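Local structure of iron-containing alcohol dehydrogenase (Ralstonia eutropha, 3JZD) at residues 155-160 with 222-227; 159-164 with 213-218; 170-175 with 205-210; 193-198 with 230-235. The protein probably reduces maleylacetate to 3-oxoadipate with NADH or NADPH, as an NAD-binding homodimer of the iron-containing alcohol dehydrogenase family. One frame throughout, in Å; residues are numbered along the deposited sequence. Where two conformers were deposited one is given.

Interaction 1 (155-160 with 222-227); sequences YDPALT and QCLYGA
L224 reaches out of helix 217-236 and lodges against Y155, P157 and T160, so a single leucine carries the helix's side of this buried contact. Its CG stands 3.5 Å from Y155 CD1, and its CD1 lies 3.7 Å from that same ring atom; the leucine packs along the CG-CD1-CE1 side of the ring, standing off its plane, with the side chains at a slant. Its other methyl, CD2, presses on backbone, 3.5 Å from P157 N, and also touches P157 CD. T160 adds CG2, which comes within 4.1 Å of L224 CD2. No hydrogen bond crosses between the segments.

The loop side is shaped by its own bonds. D156 OD1 accepts from A158 N, an Asx turn, with the donor 43° out of the carboxylate plane. P157 O takes two donors, T160 N and T160 OG1 (2.8 Å), both from one face of its plane. The bond from OG1 probably helps to hold T160's rotation (chi1 63°), which has CG2 facing the leucine. Farther out, E127 binds Y155 OH, while S24 OG and G22 N hold the carboxylate of D156.

Strand 152-155 of the parallel sheet ends at Y155, so the contact joins the nucleotide-binding half to helix 217-236, beside helix 190-212.

Interaction 2 (159-164 with 213-218); sequences LTVGLP and DPADLD. With NAD (nicotinamide-adenine-dinucleotide), chain E.
V161 packs against P214, A215 and L217, joining two type I beta turns at the protein surface: T160 to L163, which borders the adenine end of the NAD pocket, and D213 to D216, which links helix 190-212 to helix 217-236.

The apolar contacts centre on V161, whose two methyls serve different partners. CG1, anti to the backbone N (chi1 163°), lies 3.9 Å from A215 CA. CG2 meets the end of L217, 3.6 Å from its CD2, the two side chains crossing at a slant. P214 CB touches backbone rather than side chain, 4.0 Å from V161 O.

No hydrogen bond runs directly between the segments; the polar groups are held locally, and R220 reaches both. D213 OD1 accepts from A215 N in an Asx turn, the donor standing 51° out of the carboxylate plane. D216, the N-cap of helix 217-236, accepts from A219 N and more weakly from D218 N. R220 bridges the turns, giving hydrogen bonds to P214 O and L163 O.

The coenzyme contacts come from the loop segment, where L159 is an observed NAD-binding residue. Its carbonyl oxygen lies 3.1 Å from N6A, the exocyclic amine of the adenine. L163, its CG anti to the backbone N (chi1 -176°), brings CD1 to 3.5 Å from NAD C5A, a ring-fusion carbon of the base.

Interaction 3 (170-175 with 205-210); sequences TSALNA and AGIPAV
A172 and I207 make a small, purely apolar helix-to-helix contact, buried inside the all-helical C-terminal part of this iron-containing alcohol dehydrogenase fold. It joins helix 165-182 to helix 190-212, two successive helices of the chain. The contact is small, burying 103 Å² with both sides summed; the nearest CA atoms, those of A172 and I207, are 7.2 Å apart. No hydrogen bond passes between the segments.

I207 supplies the whole of the second segment's share. Its CG1 branch lies anti to the carbonyl carbon (chi1 -76°), and CD1 extends it further (chi2 158°), which carries the longer arm of the isoleucine across to helix 165-182. There the arm lies over the methyl of A172, with two of its carbons touching the same CB. L173 takes a lesser part: its bond from CA to CB does not aim at the isoleucine, but the end of the side chain bends nearer.

Other parts of the fold close in around the pair. L298 and A302 of helix 294-304 and T262 of helix 257-272 touch L173, while L301 of helix 294-304 and H305 of the loop that follows it touch I207. On another face of helix 165-182, S171 OG is hydrogen-bonded to Y123 N, next to T122 of the NAD site. Helix 190-212 is kinked at P208, directly after I207, where the residue has no N-H to give to the preceding turn.

The closest approach is A172 CB to I207 CG1 at 3.6 Å, with I207 CD1 at 3.7 Å from that same methyl and at 4.4 Å from L173 CG.

Interaction 4 (193-198 with 230-235); sequences SLMAEE and CGTVLG
The axes of the short helical segments 193-198 and 230-235 pass 8.6 Å apart and run roughly antiparallel, with 143° between their N-to-C directions; the CA atoms of A196 and C230 come within 5.9 Å.

V233 fits closely against the facing backbone. With CG1 anti to the backbone N (chi1 174°), CG2 is turned to the facing helix and lies 3.6 Å from A196 N and 3.8 Å from A196 CB, so this methyl rests on both the main chain and the small side chain of the alanine. M195, a selenomethionine, crosses T232 at a slant. In one of its two modelled conformers, and so less surely, the chain bends at chi3 (70°) and CE comes to 4.1 Å from T232 CG2. T232 presents its methyl, while its hydroxyl is hydrogen-bonded to W228 O within the same helix.

Around this apolar seam, A179 of helix 165-182 touches both A196 and C230. E197 points the other way, forming salt bridges with R282 and R285, and L194 packs on E198 of the second subunit.

This is antiparallel helix packing at a steep crossing, between helices 190-212 and 217-236 of the helical C-terminal domain of the iron-containing alcohol dehydrogenases; L234, on the second helix, touches NAD.

How the interactions relate
Interactions 1 and 2 start from the same loop after strand 152-155, share L159 and T160, and have centres 9 Å apart; L217 CD2 of interaction 2 packs 3.8 Å from A158 CA of interaction 1. Interaction 3 is nested along the chain inside the loops closed by both, whereas interaction 4 crosses all three. Helix 217-236 serves interactions 1, 2 and 4, and helix 190-212 serves 3 and 4. Interactions 2 and 4 are the most distant pair, with centres 23 Å apart. Helix 217-236 thus spans from the adenine-side loop to the helical C-terminal core, connecting the nucleotide-binding part with helices 165-182 and 190-212.

Interaction 1 (155-160 with 222-227)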
loop_
_atom_site.group_PDB
_atom_site.type_symbol
_atom_site.label_atom_id
_atom_site.label_comp_id
_atom_site.label_asym_id
_atom_site.label_seq_id
_atom_site.Cartn_x
_atom_site.Cartn_y
_atom_site.Cartn_z
ATOM N N TYR A 155 7.979 -0.481 14.503
ATOM C CA TYR A 155 7.284 0.647 15.113
ATOM C C TYR A 155 6.790 0.236 16.467
ATOM O O TYR A 155 5.894 -0.608 16.543
ATOM C CB TYR A 155 6.068 1.093 14.297
ATOM C CG TYR A 155 6.385 1.882 13.080
ATOM C CD1 TYR A 155 6.945 3.147 13.194
ATOM C CD2 TYR A 155 6.055 1.399 11.807
ATOM C CE1 TYR A 155 7.208 3.912 12.084
ATOM C CE2 TYR A 155 6.321 2.127 10.685
ATOM C CZ TYR A 155 6.897 3.415 10.844
ATOM O OH TYR A 155 7.179 4.172 9.755
ATOM N N ASP A 156 7.347 0.835 17.524
ATOM C CA ASP A 156 6.988 0.512 18.902
ATOM C C ASP A 156 6.557 1.818 19.574
ATOM O O ASP A 156 7.392 2.645 19.914
ATOM C CB ASP A 156 8.188 -0.110 19.664
ATOM C CG ASP A 156 7.802 -0.676 20.994
ATOM O OD1 ASP A 156 6.713 -0.344 21.476
ATOM O OD2 ASP A 156 8.562 -1.485 21.549
ATOM N N PRO A 157 5.242 2.018 19.740
ATOM C CA PRO A 157 4.749 3.216 20.376
ATOM C C PRO A 157 5.276 3.427 21.802
ATOM O O PRO A 157 5.262 4.549 22.277
ATOM C CB PRO A 157 3.254 2.996 20.402
ATOM C CG PRO A 157 3.112 1.537 20.374
ATOM C CD PRO A 157 4.153 1.077 19.448
ATOM N N ALA A 158 5.719 2.376 22.476
ATOM C CA ALA A 158 6.326 2.526 23.813
ATOM C C ALA A 158 7.585 3.396 23.757
ATOM O O ALA A 158 7.915 4.069 24.722
ATOM C CB ALA A 158 6.660 1.197 24.371
ATOM N N LEU A 159 8.298 3.366 22.634
ATOM C CA LEU A 159 9.502 4.180 22.473
ATOM C C LEU A 159 9.176 5.645 22.132
ATOM O O LEU A 159 10.072 6.453 22.052
ATOM C CB LEU A 159 10.478 3.583 21.439
ATOM C CG LEU A 159 11.009 2.164 21.698
ATOM C CD1 LEU A 159 12.159 1.799 20.738
ATOM C CD2 LEU A 159 11.431 1.946 23.118
ATOM N N THR A 160 7.911 5.978 21.909
ATOM C CA THR A 160 7.528 7.359 21.643
ATOM C C THR A 160 6.847 7.993 22.847
ATOM O O THR A 160 6.555 9.161 22.818
ATOM C CB THR A 160 6.611 7.480 20.401
ATOM O OG1 THR A 160 5.391 6.790 20.636
ATOM C CG2 THR A 160 7.251 6.861 19.232
ATOM N N GLN A 222 -1.667 5.390 17.133
ATOM C CA GLN A 222 -2.355 6.092 16.080
ATOM C C GLN A 222 -1.419 7.113 15.381
ATOM O O GLN A 222 -1.417 7.190 14.140
ATOM C CB GLN A 222 -3.569 6.768 16.684
ATOM C CG GLN A 222 -4.370 7.537 15.715
ATOM C CD GLN A 222 -5.672 8.053 16.326
ATOM O OE1 GLN A 222 -6.709 7.961 15.692
ATOM N NE2 GLN A 222 -5.618 8.570 17.566
ATOM N N CYS A 223 -0.594 7.836 16.148
ATOM C CA CYS A 223 0.378 8.756 15.513
ATOM C C CYS A 223 1.469 8.042 14.717
ATOM O O CYS A 223 1.835 8.434 13.636
ATOM C CB CYS A 223 1.037 9.681 16.544
ATOM S SG CYS A 223 -0.123 10.826 17.307
ATOM N N LEU A 224 1.964 6.948 15.249
ATOM C CA LEU A 224 3.046 6.241 14.588
ATOM C C LEU A 224 2.509 5.654 13.277
ATOM O O LEU A 224 3.172 5.698 12.235
ATOM C CB LEU A 224 3.605 5.211 15.563
ATOM C CG LEU A 224 5.059 4.835 15.569
ATOM C CD1 LEU A 224 5.987 6.036 15.346
ATOM C CD2 LEU A 224 5.396 4.092 16.888
ATOM N N TYR A 225 1.299 5.117 13.321
ATOM C CA TYR A 225 0.634 4.602 12.111
ATOM C C TYR A 225 0.465 5.710 11.047
ATOM O O TYR A 225 0.759 5.517 9.870
ATOM C CB TYR A 225 -0.723 4.063 12.531
ATOM C CG TYR A 225 -1.654 3.739 11.395
ATOM C CD1 TYR A 225 -1.362 2.733 10.482
ATOM C CD2 TYR A 225 -2.868 4.382 11.285
ATOM C CE1 TYR A 225 -2.235 2.441 9.452
ATOM C CE2 TYR A 225 -3.738 4.084 10.277
ATOM C CZ TYR A 225 -3.410 3.123 9.366
ATOM O OH TYR A 225 -4.335 2.850 8.404
ATOM N N GLY A 226 -0.003 6.871 11.487
ATOM C CA GLY A 226 -0.124 8.056 10.625
ATOM C C GLY A 226 1.207 8.463 10.036
ATOM O O GLY A 226 1.311 8.796 8.858
ATOM N N ALA A 227 2.249 8.386 10.854
ATOM C CA ALA A 227 3.584 8.762 10.422
ATOM C C ALA A 227 4.073 7.812 9.346
ATOM O O ALA A 227 4.762 8.224 8.376
ATOM C CB ALA A 227 4.547 8.781 11.648
#

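Interaction 2 (159-164 with 213-218)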
loop_
_atom_site.group_PDB
_atom_site.type_symbol
_atom_site.label_atom_id
_atom_site.label_comp_id
_atom_site.label_asym_id
_atom_site.label_seq_id
_atom_site.Cartn_x
_atom_site.Cartn_y
_atom_site.Cartn_z
ATOM N N LEU A 159 8.298 3.366 22.634
ATOM C CA LEU A 159 9.502 4.180 22.473
ATOM C C LEU A 159 9.176 5.645 22.132
ATOM O O LEU A 159 10.072 6.453 22.052
ATOM C CB LEU A 159 10.478 3.583 21.439
ATOM C CG LEU A 159 11.009 2.164 21.698
ATOM C CD1 LEU A 159 12.159 1.799 20.738
ATOM C CD2 LEU A 159 11.431 1.946 23.118
ATOM N N THR A 160 7.911 5.978 21.909
ATOM C CA THR A 160 7.528 7.359 21.643
ATOM C C THR A 160 6.847 7.993 22.847
ATOM O O THR A 160 6.555 9.161 22.818
ATOM C CB THR A 160 6.611 7.480 20.401
ATOM O OG1 THR A 160 5.391 6.790 20.636
ATOM C CG2 THR A 160 7.251 6.861 19.232
ATOM N N VAL A 161 6.612 7.237 23.911
ATOM C CA VAL A 161 5.938 7.783 25.104
ATOM C C VAL A 161 6.697 9.007 25.661
ATOM O O VAL A 161 6.093 10.004 25.985
ATOM C CB VAL A 161 5.747 6.683 26.209
ATOM C CG1 VAL A 161 5.437 7.311 27.609
ATOM C CG2 VAL A 161 4.663 5.726 25.793
ATOM N N GLY A 162 8.017 8.917 25.708
ATOM C CA GLY A 162 8.846 9.989 26.188
ATOM C C GLY A 162 9.179 11.028 25.122
ATOM O O GLY A 162 9.920 11.935 25.395
ATOM N N LEU A 163 8.646 10.913 23.905
ATOM C CA LEU A 163 8.851 11.954 22.914
ATOM C C LEU A 163 8.217 13.195 23.586
ATOM O O LEU A 163 7.063 13.164 23.951
ATOM C CB LEU A 163 8.139 11.626 21.616
ATOM C CG LEU A 163 8.353 12.603 20.451
ATOM C CD1 LEU A 163 9.812 12.666 20.090
ATOM C CD2 LEU A 163 7.530 12.156 19.254
ATOM N N PRO A 164 8.977 14.274 23.776
ATOM C CA PRO A 164 8.399 15.426 24.484
ATOM C C PRO A 164 7.156 15.976 23.827
ATOM O O PRO A 164 6.919 15.772 22.625
ATOM C CB PRO A 164 9.506 16.475 24.458
ATOM C CG PRO A 164 10.775 15.703 24.275
ATOM C CD PRO A 164 10.367 14.510 23.379
ATOM N N ASP A 213 -2.638 12.902 26.920
ATOM C CA ASP A 213 -1.947 11.882 27.673
ATOM C C ASP A 213 -0.789 11.283 26.900
ATOM O O ASP A 213 -0.990 10.354 26.152
ATOM C CB ASP A 213 -2.940 10.780 28.055
ATOM C CG ASP A 213 -2.335 9.719 29.006
ATOM O OD1 ASP A 213 -1.138 9.793 29.407
ATOM O OD2 ASP A 213 -3.098 8.801 29.369
ATOM N N PRO A 214 0.445 11.755 27.150
ATOM C CA PRO A 214 1.563 11.196 26.398
ATOM C C PRO A 214 1.884 9.725 26.659
ATOM O O PRO A 214 2.593 9.135 25.844
ATOM C CB PRO A 214 2.742 12.109 26.744
ATOM C CG PRO A 214 2.320 12.817 27.977
ATOM C CD PRO A 214 0.846 12.895 27.992
ATOM N N ALA A 215 1.354 9.135 27.741
ATOM C CA ALA A 215 1.567 7.700 28.044
ATOM C C ALA A 215 0.470 6.811 27.460
ATOM O O ALA A 215 0.464 5.615 27.673
ATOM C CB ALA A 215 1.685 7.460 29.589
ATOM N N ASP A 216 -0.468 7.377 26.728
ATOM C CA ASP A 216 -1.550 6.587 26.146
ATOM C C ASP A 216 -1.004 5.828 24.935
ATOM O O ASP A 216 -0.726 6.427 23.921
ATOM C CB ASP A 216 -2.664 7.565 25.761
ATOM C CG ASP A 216 -3.839 6.913 25.090
ATOM O OD1 ASP A 216 -3.736 5.753 24.688
ATOM O OD2 ASP A 216 -4.875 7.603 24.948
ATOM N N LEU A 217 -0.797 4.517 25.055
ATOM C CA LEU A 217 -0.190 3.755 23.972
ATOM C C LEU A 217 -1.091 3.656 22.730
ATOM O O LEU A 217 -0.569 3.490 21.656
ATOM C CB LEU A 217 0.284 2.366 24.432
ATOM C CG LEU A 217 1.439 2.400 25.427
ATOM C CD1 LEU A 217 1.637 1.002 26.082
ATOM C CD2 LEU A 217 2.690 2.866 24.741
ATOM N N ASP A 218 -2.410 3.806 22.871
ATOM C CA ASP A 218 -3.278 3.814 21.689
ATOM C C ASP A 218 -3.110 5.122 20.911
ATOM O O ASP A 218 -3.000 5.082 19.690
ATOM C CB ASP A 218 -4.737 3.662 22.057
ATOM C CG ASP A 218 -5.083 2.251 22.567
ATOM O OD1 ASP A 218 -4.510 1.240 22.107
ATOM O OD2 ASP A 218 -5.982 2.183 23.404
HETATM P PA NAD E . 15.706 14.315 15.118
HETATM O O1A NAD E . 16.022 12.935 14.621
HETATM O O2A NAD E . 16.706 15.246 14.583
HETATM O O5B NAD E . 15.455 14.302 16.707
HETATM C C5B NAD E . 15.485 15.514 17.457
HETATM C C4B NAD E . 15.828 15.195 18.901
HETATM O O4B NAD E . 14.801 14.458 19.534
HETATM C C3B NAD E . 17.070 14.316 18.988
HETATM O O3B NAD E . 17.906 14.730 20.030
HETATM C C2B NAD E . 16.544 12.948 19.351
HETATM O O2B NAD E . 17.492 12.181 20.057
HETATM C C1B NAD E . 15.322 13.321 20.184
HETATM N N9A NAD E . 14.301 12.273 20.177
HETATM C C8A NAD E . 13.821 11.669 19.042
HETATM N N7A NAD E . 12.877 10.789 19.412
HETATM C C5A NAD E . 12.743 10.798 20.746
HETATM C C6A NAD E . 11.950 10.052 21.630
HETATM N N6A NAD E . 10.886 9.379 21.242
HETATM N N1A NAD E . 12.093 10.272 22.979
HETATM C C2A NAD E . 12.992 11.199 23.450
HETATM N N3A NAD E . 13.767 11.943 22.579
HETATM C C4A NAD E . 13.661 11.728 21.238
HETATM O O3 NAD E . 14.269 14.891 14.668
HETATM P PN NAD E . 13.377 14.412 13.415
HETATM O O1N NAD E . 12.426 15.590 13.213
HETATM O O2N NAD E . 12.902 13.031 13.633
HETATM O O5D NAD E . 14.340 14.293 12.187
HETATM C C5D NAD E . 14.576 15.396 11.363
HETATM C C4D NAD E . 15.785 15.058 10.513
HETATM O O4D NAD E . 15.421 13.980 9.687
HETATM C C3D NAD E . 16.170 16.192 9.584
HETATM O O3D NAD E . 17.523 16.058 9.276
HETATM C C2D NAD E . 15.328 15.923 8.377
HETATM O O2D NAD E . 15.815 16.577 7.233
HETATM C C1D NAD E . 15.433 14.397 8.334
HETATM N N1N NAD E . 14.340 13.800 7.548
HETATM C C2N NAD E . 14.672 13.122 6.403
HETATM C C3N NAD E . 13.683 12.535 5.627
HETATM C C7N NAD E . 14.051 11.709 4.415
HETATM O O7N NAD E . 13.051 11.076 3.676
HETATM N N7N NAD E . 15.304 11.522 4.045
HETATM C C4N NAD E . 12.343 12.642 6.034
HETATM C C5N NAD E . 12.019 13.324 7.202
HETATM C C6N NAD E . 13.040 13.884 7.972
#

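Interaction 3 (170-175 with 205-210)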
loop_
_atom_site.group_PDB
_atom_site.type_symbol
_atom_site.label_atom_id
_atom_site.label_comp_id
_atom_site.label_asym_id
_atom_site.label_seq_id
_atom_site.Cartn_x
_atom_site.Cartn_y
_atom_site.Cartn_z
ATOM N N THR A 170 4.966 18.855 16.725
ATOM C CA THR A 170 5.654 19.390 15.567
ATOM C C THR A 170 6.120 18.314 14.580
ATOM O O THR A 170 5.991 18.485 13.347
ATOM C CB THR A 170 6.777 20.362 15.958
ATOM O OG1 THR A 170 7.774 19.668 16.692
ATOM C CG2 THR A 170 6.212 21.578 16.768
ATOM N N SER A 171 6.556 17.172 15.102
ATOM C CA SER A 171 6.943 16.080 14.218
ATOM C C SER A 171 5.669 15.542 13.562
ATOM O O SER A 171 5.701 15.114 12.443
ATOM C CB SER A 171 7.646 14.958 14.979
ATOM O OG SER A 171 8.085 13.930 14.083
ATOM N N ALA A 172 4.553 15.593 14.269
ATOM C CA ALA A 172 3.294 15.084 13.744
ATOM C C ALA A 172 2.839 15.930 12.572
ATOM O O ALA A 172 2.296 15.400 11.608
ATOM C CB ALA A 172 2.235 15.030 14.844
ATOM N N LEU A 173 3.062 17.252 12.650
ATOM C CA LEU A 173 2.714 18.164 11.542
ATOM C C LEU A 173 3.684 18.011 10.390
ATOM O O LEU A 173 3.284 18.118 9.237
ATOM C CB LEU A 173 2.562 19.614 12.044
ATOM C CG LEU A 173 1.174 19.721 12.706
ATOM C CD1 LEU A 173 1.084 20.692 13.782
ATOM C CD2 LEU A 173 0.148 20.007 11.585
ATOM N N ASN A 174 4.938 17.663 10.689
ATOM C CA ASN A 174 5.916 17.358 9.644
ATOM C C ASN A 174 5.370 16.176 8.802
ATOM O O ASN A 174 5.354 16.215 7.572
ATOM C CB ASN A 174 7.256 17.080 10.311
ATOM C CG ASN A 174 8.358 16.715 9.357
ATOM O OD1 ASN A 174 8.253 16.848 8.131
ATOM N ND2 ASN A 174 9.432 16.247 9.920
ATOM N N ALA A 175 4.869 15.151 9.468
ATOM C CA ALA A 175 4.315 13.989 8.770
ATOM C C ALA A 175 3.066 14.400 7.957
ATOM O O ALA A 175 2.939 14.027 6.808
ATOM C CB ALA A 175 3.970 12.908 9.774
ATOM N N ALA A 205 -6.296 13.196 14.683
ATOM C CA ALA A 205 -6.947 12.683 15.878
ATOM C C ALA A 205 -5.939 12.356 16.977
ATOM O O ALA A 205 -6.229 12.499 18.161
ATOM C CB ALA A 205 -7.726 11.406 15.559
ATOM N N GLY A 206 -4.781 11.858 16.597
ATOM C CA GLY A 206 -3.771 11.506 17.570
ATOM C C GLY A 206 -3.080 12.668 18.276
ATOM O O GLY A 206 -2.678 12.533 19.424
ATOM N N ILE A 207 -2.941 13.814 17.623
ATOM C CA ILE A 207 -2.253 14.938 18.261
ATOM C C ILE A 207 -2.940 15.333 19.570
ATOM O O ILE A 207 -2.281 15.415 20.617
ATOM C CB ILE A 207 -2.103 16.151 17.299
ATOM C CG1 ILE A 207 -0.988 15.859 16.295
ATOM C CG2 ILE A 207 -1.806 17.439 18.099
ATOM C CD1 ILE A 207 -1.032 16.668 14.981
ATOM N N PRO A 208 -4.268 15.535 19.540
ATOM C CA PRO A 208 -4.865 15.924 20.800
ATOM C C PRO A 208 -4.908 14.803 21.816
ATOM O O PRO A 208 -4.827 15.070 23.011
ATOM C CB PRO A 208 -6.270 16.428 20.410
ATOM C CG PRO A 208 -6.491 16.021 19.023
ATOM C CD PRO A 208 -5.147 15.806 18.384
ATOM N N ALA A 209 -5.012 13.549 21.377
ATOM C CA ALA A 209 -5.041 12.462 22.338
ATOM C C ALA A 209 -3.667 12.343 23.039
ATOM O O ALA A 209 -3.601 12.157 24.245
ATOM C CB ALA A 209 -5.481 11.104 21.656
ATOM N N VAL A 210 -2.594 12.503 22.279
ATOM C CA VAL A 210 -1.254 12.412 22.808
ATOM C C VAL A 210 -0.986 13.613 23.722
ATOM O O VAL A 210 -0.410 13.458 24.808
ATOM C CB VAL A 210 -0.206 12.293 21.673
ATOM C CG1 VAL A 210 1.185 12.597 22.159
ATOM C CG2 VAL A 210 -0.286 10.915 21.062
#

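Interaction 4 (193-198 with 230-235)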
loop_
_atom_site.group_PDB
_atom_site.type_symbol
_atom_site.label_atom_id
_atom_site.label_comp_id
_atom_site.label_asym_id
_atom_site.label_seq_id
_atom_site.Cartn_x
_atom_site.Cartn_y
_atom_site.Cartn_z
ATOM N N SER A 193 -2.829 8.672 -2.496
ATOM C CA SER A 193 -3.785 9.618 -1.955
ATOM C C SER A 193 -4.672 9.039 -0.868
ATOM O O SER A 193 -4.988 9.735 0.093
ATOM C CB SER A 193 -4.617 10.209 -3.091
ATOM O OG SER A 193 -3.729 10.986 -3.871
ATOM N N LEU A 194 -5.080 7.768 -1.030
ATOM C CA LEU A 194 -5.821 7.066 -0.015
ATOM C C LEU A 194 -5.009 6.984 1.286
ATOM O O LEU A 194 -5.535 7.223 2.385
ATOM C CB LEU A 194 -6.191 5.675 -0.516
ATOM C CG LEU A 194 -7.124 4.773 0.270
ATOM C CD1 LEU A 194 -8.603 5.250 0.236
ATOM C CD2 LEU A 194 -6.998 3.326 -0.297
HETATM N N MSE A 195 -3.716 6.665 1.175
HETATM C CA MSE A 195 -2.913 6.556 2.370
HETATM C C MSE A 195 -2.640 7.965 2.934
HETATM O O MSE A 195 -2.582 8.131 4.169
HETATM C CB MSE A 195 -1.621 5.792 2.096
HETATM C CG MSE A 195 -1.853 4.390 1.518
HETATM SE SE MSE A 195 -0.127 3.534 1.255
HETATM C CE MSE A 195 0.325 3.293 3.083
ATOM N N ALA A 196 -2.506 8.965 2.050
ATOM C CA ALA A 196 -2.281 10.357 2.482
ATOM C C ALA A 196 -3.405 10.827 3.383
ATOM O O ALA A 196 -3.195 11.298 4.487
ATOM C CB ALA A 196 -2.185 11.264 1.280
ATOM N N GLU A 197 -4.620 10.678 2.904
ATOM C CA GLU A 197 -5.745 11.129 3.653
ATOM C C GLU A 197 -5.939 10.396 4.973
ATOM O O GLU A 197 -6.290 11.024 5.972
ATOM C CB GLU A 197 -6.990 11.066 2.794
ATOM C CG GLU A 197 -8.107 11.727 3.438
ATOM C CD GLU A 197 -9.321 11.910 2.538
ATOM O OE1 GLU A 197 -9.259 11.643 1.273
ATOM O OE2 GLU A 197 -10.316 12.372 3.151
ATOM N N GLU A 198 -5.765 9.072 4.970
ATOM C CA GLU A 198 -5.816 8.265 6.201
ATOM C C GLU A 198 -4.707 8.672 7.215
ATOM O O GLU A 198 -4.909 8.718 8.454
ATOM C CB GLU A 198 -5.655 6.786 5.826
ATOM C CG GLU A 198 -5.509 5.843 6.963
ATOM C CD GLU A 198 -6.816 5.583 7.685
ATOM O OE1 GLU A 198 -7.787 6.356 7.494
ATOM O OE2 GLU A 198 -6.855 4.565 8.423
ATOM N N CYS A 230 2.172 8.613 6.100
ATOM C CA CYS A 230 2.706 9.852 5.574
ATOM C C CYS A 230 4.077 9.698 4.942
ATOM O O CYS A 230 4.374 10.335 3.920
ATOM C CB CYS A 230 2.723 10.925 6.649
ATOM S SG CYS A 230 1.021 11.438 7.148
ATOM N N GLY A 231 4.906 8.868 5.559
ATOM C CA GLY A 231 6.244 8.651 5.103
ATOM C C GLY A 231 6.200 7.861 3.817
ATOM O O GLY A 231 7.012 8.071 2.947
ATOM N N THR A 232 5.230 6.952 3.716
ATOM C CA THR A 232 5.069 6.149 2.521
ATOM C C THR A 232 4.702 7.079 1.375
ATOM O O THR A 232 5.228 6.908 0.277
ATOM C CB THR A 232 4.032 5.043 2.694
ATOM O OG1 THR A 232 4.393 4.247 3.835
ATOM C CG2 THR A 232 3.958 4.201 1.439
ATOM N N VAL A 233 3.832 8.070 1.627
ATOM C CA VAL A 233 3.488 9.052 0.579
ATOM C C VAL A 233 4.759 9.853 0.184
ATOM O O VAL A 233 5.056 10.036 -0.994
ATOM C CB VAL A 233 2.324 9.987 1.006
ATOM C CG1 VAL A 233 2.062 11.101 -0.019
ATOM C CG2 VAL A 233 1.035 9.161 1.336
ATOM N N LEU A 234 5.529 10.306 1.168
ATOM C CA LEU A 234 6.801 11.018 0.903
ATOM C C LEU A 234 7.719 10.163 0.047
ATOM O O LEU A 234 8.357 10.656 -0.846
ATOM C CB LEU A 234 7.501 11.352 2.233
ATOM C CG LEU A 234 8.877 12.008 2.203
ATOM C CD1 LEU A 234 8.849 13.375 1.489
ATOM C CD2 LEU A 234 9.496 12.098 3.647
ATOM N N GLY A 235 7.764 8.868 0.304
ATOM C CA GLY A 235 8.646 8.014 -0.456
ATOM C C GLY A 235 8.188 7.656 -1.854
ATOM O O GLY A 235 8.984 7.144 -2.654
#